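PDB 4IX8: tyrosine aminotransferase from Leishmania infantum, which probably catalyses the pyridoxal phosphate-dependent transfer of the amino group of tyrosine to 2-oxoglutarate. Local coordinates for residues Asp249-Ile261 and Met366-Lys378. Sequence-based numbering, arbitrary orientation.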
loop_
_atom_site.group_PDB
_atom_site.type_symbol
_atom_site.label_atom_id
_atom_site.label_comp_id
_atom_site.label_asym_id
_atom_site.label_seq_id
_atom_site.Cartn_x
_atom_site.Cartn_y
_atom_site.Cartn_z
ATOM N N ASP A 249 9.763 13.767 -7.368
ATOM C CA ASP A 249 9.691 13.245 -6.005
ATOM C C ASP A 249 10.288 14.266 -5.036
ATOM O O ASP A 249 11.494 14.382 -4.919
ATOM C CB ASP A 249 10.418 11.921 -5.917
ATOM C CG ASP A 249 10.154 11.194 -4.614
ATOM O OD1 ASP A 249 9.923 11.881 -3.584
ATOM O OD2 ASP A 249 10.226 9.940 -4.623
ATOM N N GLU A 250 9.412 15.009 -4.369
ATOM C CA GLU A 250 9.804 16.131 -3.545
ATOM C C GLU A 250 9.495 15.821 -2.090
ATOM O O GLU A 250 9.123 16.682 -1.277
ATOM C CB GLU A 250 9.101 17.397 -4.067
ATOM C CG GLU A 250 9.590 17.716 -5.512
ATOM C CD GLU A 250 9.060 19.033 -6.079
ATOM O OE1 GLU A 250 8.294 19.731 -5.376
ATOM O OE2 GLU A 250 9.470 19.377 -7.215
ATOM N N ILE A 251 9.744 14.577 -1.721
ATOM C CA ILE A 251 9.439 14.155 -0.366
ATOM C C ILE A 251 10.395 14.746 0.659
ATOM O O ILE A 251 10.063 14.832 1.842
ATOM C CB ILE A 251 9.446 12.631 -0.260
ATOM C CG1 ILE A 251 8.709 12.226 1.023
ATOM C CG2 ILE A 251 10.887 12.081 -0.368
ATOM C CD1 ILE A 251 8.823 10.799 1.342
ATOM N N TYR A 252 11.587 15.158 0.223
ATOM C CA TYR A 252 12.557 15.781 1.142
ATOM C C TYR A 252 12.483 17.309 1.103
ATOM O O TYR A 252 13.435 17.992 1.502
ATOM C CB TYR A 252 13.992 15.331 0.818
ATOM C CG TYR A 252 14.179 13.864 1.104
ATOM C CD1 TYR A 252 14.215 13.400 2.405
ATOM C CD2 TYR A 252 14.299 12.948 0.078
ATOM C CE1 TYR A 252 14.352 12.059 2.671
ATOM C CE2 TYR A 252 14.433 11.617 0.334
ATOM C CZ TYR A 252 14.474 11.177 1.640
ATOM O OH TYR A 252 14.613 9.841 1.920
ATOM N N ALA A 253 11.346 17.842 0.646
ATOM C CA ALA A 253 11.149 19.287 0.489
ATOM C C ALA A 253 11.487 20.128 1.735
ATOM O O ALA A 253 11.999 21.225 1.588
ATOM C CB ALA A 253 9.689 19.578 0.093
ATOM N N GLU A 254 11.208 19.614 2.933
ATOM C CA GLU A 254 11.384 20.345 4.205
ATOM C C GLU A 254 12.765 20.129 4.794
ATOM O O GLU A 254 13.084 20.673 5.865
ATOM C CB GLU A 254 10.365 19.873 5.238
ATOM C CG GLU A 254 8.897 20.194 4.918
ATOM C CD GLU A 254 8.430 21.481 5.551
ATOM O OE1 GLU A 254 9.173 22.063 6.363
ATOM O OE2 GLU A 254 7.287 21.878 5.284
ATOM N N MET A 255 13.549 19.271 4.139
ATOM C CA MET A 255 14.824 18.812 4.695
ATOM C C MET A 255 16.032 19.287 3.891
ATOM O O MET A 255 16.919 18.498 3.560
ATOM C CB MET A 255 14.800 17.312 4.805
ATOM C CG MET A 255 14.035 16.915 6.039
ATOM S SD MET A 255 13.366 15.256 5.840
ATOM C CE MET A 255 14.767 14.335 6.483
ATOM N N VAL A 256 15.998 20.561 3.501
ATOM C CA VAL A 256 17.162 21.240 2.950
ATOM C C VAL A 256 18.034 21.763 4.077
ATOM O O VAL A 256 17.515 22.322 5.049
ATOM C CB VAL A 256 16.755 22.405 2.053
ATOM C CG1 VAL A 256 18.009 23.094 1.441
ATOM C CG2 VAL A 256 15.823 21.919 0.967
ATOM N N LEU A 257 19.352 21.662 3.903
ATOM C CA LEU A 257 20.348 22.080 4.914
ATOM C C LEU A 257 20.968 23.452 4.618
ATOM O O LEU A 257 20.782 24.015 3.549
ATOM C CB LEU A 257 21.483 21.063 4.992
ATOM C CG LEU A 257 21.111 19.581 4.953
ATOM C CD1 LEU A 257 22.344 18.726 5.160
ATOM C CD2 LEU A 257 20.077 19.287 6.010
ATOM N N ASN A 258 21.698 23.986 5.582
ATOM C CA ASN A 258 22.543 25.153 5.342
ATOM C C ASN A 258 21.787 26.368 4.772
ATOM O O ASN A 258 22.344 27.104 3.974
ATOM C CB ASN A 258 23.688 24.754 4.380
ATOM C CG ASN A 258 24.496 23.549 4.884
ATOM O OD1 ASN A 258 24.710 23.404 6.090
ATOM N ND2 ASN A 258 24.911 22.656 3.958
ATOM N N ASN A 259 20.556 26.615 5.237
ATOM C CA ASN A 259 19.770 27.779 4.785
ATOM C C ASN A 259 19.515 27.755 3.263
ATOM O O ASN A 259 19.283 28.792 2.634
ATOM C CB ASN A 259 20.461 29.083 5.182
ATOM N N GLY A 260 19.593 26.563 2.679
ATOM C CA GLY A 260 19.348 26.367 1.253
ATOM C C GLY A 260 17.917 26.688 0.849
ATOM O O GLY A 260 17.028 26.758 1.691
ATOM N N ILE A 261 17.714 26.933 -0.439
ATOM C CA ILE A 261 16.388 27.184 -0.996
ATOM C C ILE A 261 15.887 25.978 -1.747
ATOM O O ILE A 261 16.541 25.485 -2.646
ATOM C CB ILE A 261 16.391 28.375 -1.959
ATOM C CG1 ILE A 261 16.825 29.644 -1.230
ATOM C CG2 ILE A 261 14.993 28.579 -2.600
ATOM C CD1 ILE A 261 17.359 30.690 -2.202
ATOM N N MET A 366 33.508 13.162 -2.240
ATOM C CA MET A 366 32.095 13.290 -2.022
ATOM C C MET A 366 31.634 14.722 -2.097
ATOM O O MET A 366 32.293 15.640 -1.608
ATOM C CB MET A 366 31.715 12.697 -0.665
ATOM C CG MET A 366 32.461 13.325 0.447
ATOM S SD MET A 366 32.020 12.672 2.056
ATOM C CE MET A 366 30.627 13.705 2.368
ATOM N N GLU A 367 30.446 14.876 -2.662
ATOM C CA GLU A 367 29.727 16.121 -2.627
ATOM C C GLU A 367 28.943 16.155 -1.314
ATOM O O GLU A 367 28.101 15.293 -1.047
ATOM C CB GLU A 367 28.809 16.221 -3.841
ATOM C CG GLU A 367 29.551 15.903 -5.136
ATOM C CD GLU A 367 30.839 16.741 -5.265
ATOM O OE1 GLU A 367 30.737 17.989 -5.146
ATOM O OE2 GLU A 367 31.954 16.162 -5.418
ATOM N N ALA A 368 29.255 17.129 -0.477
ATOM C CA ALA A 368 28.612 17.228 0.811
ATOM C C ALA A 368 27.095 17.363 0.554
ATOM O O ALA A 368 26.663 17.959 -0.431
ATOM C CB ALA A 368 29.166 18.408 1.602
ATOM N N PRO A 369 26.276 16.747 1.399
ATOM C CA PRO A 369 24.830 16.815 1.181
ATOM C C PRO A 369 24.250 18.210 1.438
ATOM O O PRO A 369 24.592 18.836 2.431
ATOM C CB PRO A 369 24.284 15.774 2.180
ATOM C CG PRO A 369 25.321 15.629 3.200
ATOM C CD PRO A 369 26.629 15.865 2.518
ATOM N N GLN A 370 23.373 18.685 0.566
ATOM C CA GLN A 370 22.683 19.944 0.810
ATOM C C GLN A 370 21.276 19.707 1.319
ATOM O O GLN A 370 20.557 20.661 1.640
ATOM C CB GLN A 370 22.632 20.761 -0.472
ATOM C CG GLN A 370 23.998 21.139 -0.927
ATOM C CD GLN A 370 24.728 21.889 0.156
ATOM O OE1 GLN A 370 24.148 22.724 0.869
ATOM N NE2 GLN A 370 26.014 21.565 0.322
ATOM N N ALA A 371 20.886 18.433 1.381
ATOM C CA ALA A 371 19.509 18.058 1.697
ATOM C C ALA A 371 19.345 16.557 1.850
ATOM O O ALA A 371 20.294 15.786 1.639
ATOM C CB ALA A 371 18.578 18.549 0.617
ATOM N N SER A 372 18.109 16.160 2.171
ATOM C CA SER A 372 17.766 14.762 2.401
ATOM C C SER A 372 18.671 14.247 3.533
ATOM O O SER A 372 19.156 15.055 4.321
ATOM C CB SER A 372 17.914 13.946 1.132
ATOM O OG SER A 372 17.502 12.617 1.351
ATOM N N MET A 373 18.876 12.927 3.616
ATOM C CA MET A 373 19.525 12.249 4.775
ATOM C C MET A 373 20.720 11.368 4.417
ATOM O O MET A 373 21.170 10.558 5.233
ATOM C CB MET A 373 18.517 11.345 5.502
ATOM C CG MET A 373 17.313 12.025 6.128
ATOM S SD MET A 373 15.896 10.895 6.342
ATOM C CE MET A 373 16.657 9.292 6.605
ATOM N N PHE A 374 21.213 11.497 3.196
ATOM C CA PHE A 374 22.183 10.548 2.662
ATOM C C PHE A 374 23.380 11.230 2.046
ATOM O O PHE A 374 23.309 12.380 1.633
ATOM C CB PHE A 374 21.530 9.673 1.598
ATOM C CG PHE A 374 20.229 9.039 2.035
ATOM C CD1 PHE A 374 20.228 7.890 2.811
ATOM C CD2 PHE A 374 19.022 9.602 1.692
ATOM C CE1 PHE A 374 19.055 7.326 3.205
ATOM C CE2 PHE A 374 17.841 9.017 2.082
ATOM C CZ PHE A 374 17.862 7.884 2.826
ATOM N N VAL A 375 24.471 10.494 1.954
ATOM C CA VAL A 375 25.617 10.967 1.236
ATOM C C VAL A 375 26.089 9.857 0.310
ATOM O O VAL A 375 25.865 8.676 0.588
ATOM C CB VAL A 375 26.715 11.428 2.226
ATOM C CG1 VAL A 375 27.376 10.248 2.926
ATOM C CG2 VAL A 375 27.718 12.277 1.521
ATOM N N MET A 376 26.654 10.241 -0.833
ATOM C CA MET A 376 27.239 9.291 -1.762
ATOM C C MET A 376 28.758 9.453 -1.778
ATOM O O MET A 376 29.287 10.506 -2.150
ATOM C CB MET A 376 26.668 9.487 -3.157
ATOM C CG MET A 376 25.297 8.881 -3.359
ATOM S SD MET A 376 25.292 7.073 -3.359
ATOM C CE MET A 376 25.465 6.746 -5.113
ATOM N N LEU A 377 29.445 8.374 -1.429
ATOM C CA LEU A 377 30.897 8.345 -1.330
ATOM C C LEU A 377 31.419 7.789 -2.623
ATOM O O LEU A 377 31.034 6.689 -3.002
ATOM C CB LEU A 377 31.344 7.475 -0.176
ATOM C CG LEU A 377 30.652 7.849 1.127
ATOM C CD1 LEU A 377 31.088 6.862 2.190
ATOM C CD2 LEU A 377 30.998 9.323 1.545
ATOM N N LYS A 378 32.277 8.539 -3.301
ATOM C CA LYS A 378 32.813 8.068 -4.563
ATOM C C LYS A 378 34.135 7.369 -4.344
ATOM O O LYS A 378 35.010 7.902 -3.660
ATOM C CB LYS A 378 32.986 9.212 -5.532
ATOM C CG LYS A 378 33.486 8.757 -6.863
ATOM C CD LYS A 378 33.489 9.939 -7.829
ATOM C CE LYS A 378 34.421 9.708 -9.029
ATOM N NZ LYS A 378 34.184 8.360 -9.635
HETATM O O HOH W 1 21.942 23.857 0.959
HETATM O O HOH W 2 26.509 19.794 4.039
#
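S372 lies against one face of the Y252 ring: with OG anti to the backbone N (chi1 -176°), the serine hydroxyl oxygen sits over the ring centre, 3.4 Å from Y252 CZ, while CB makes a CH-pi contact over the same face. I251 CG2 lies against the opposite face, nearer the rim. Y252 OH lies in the plane of the F374 ring, at its edge, 3.3 Å from F374 CE2, the two side chains crossing at about a right angle. M373 SD approaches the Y252 ring obliquely, 4.1 Å from CE1, in a Met-aromatic contact, and M373 CG packs against M255 CE. Beyond the ring the two backbones join in a single bridge between V256 and A371: S372 N donates to M255 O, and L257 N gives Q370 O a nearly straight bond of 2.8 Å. At the outer end Q370 OE1 accepts from N258 ND2, 3.2 Å away and above the carbonyl plane. The loop after strand 246-249 is thus tied to the approach to strand 374-379. Packing on both faces probably holds the Y252 ring where its hydroxyl hydrogen-bonds O3 of the pyridoxal phosphate-lysine at position 282, a bond that, as in related aminotransferases, probably influences the ionisation of the internal aldimine.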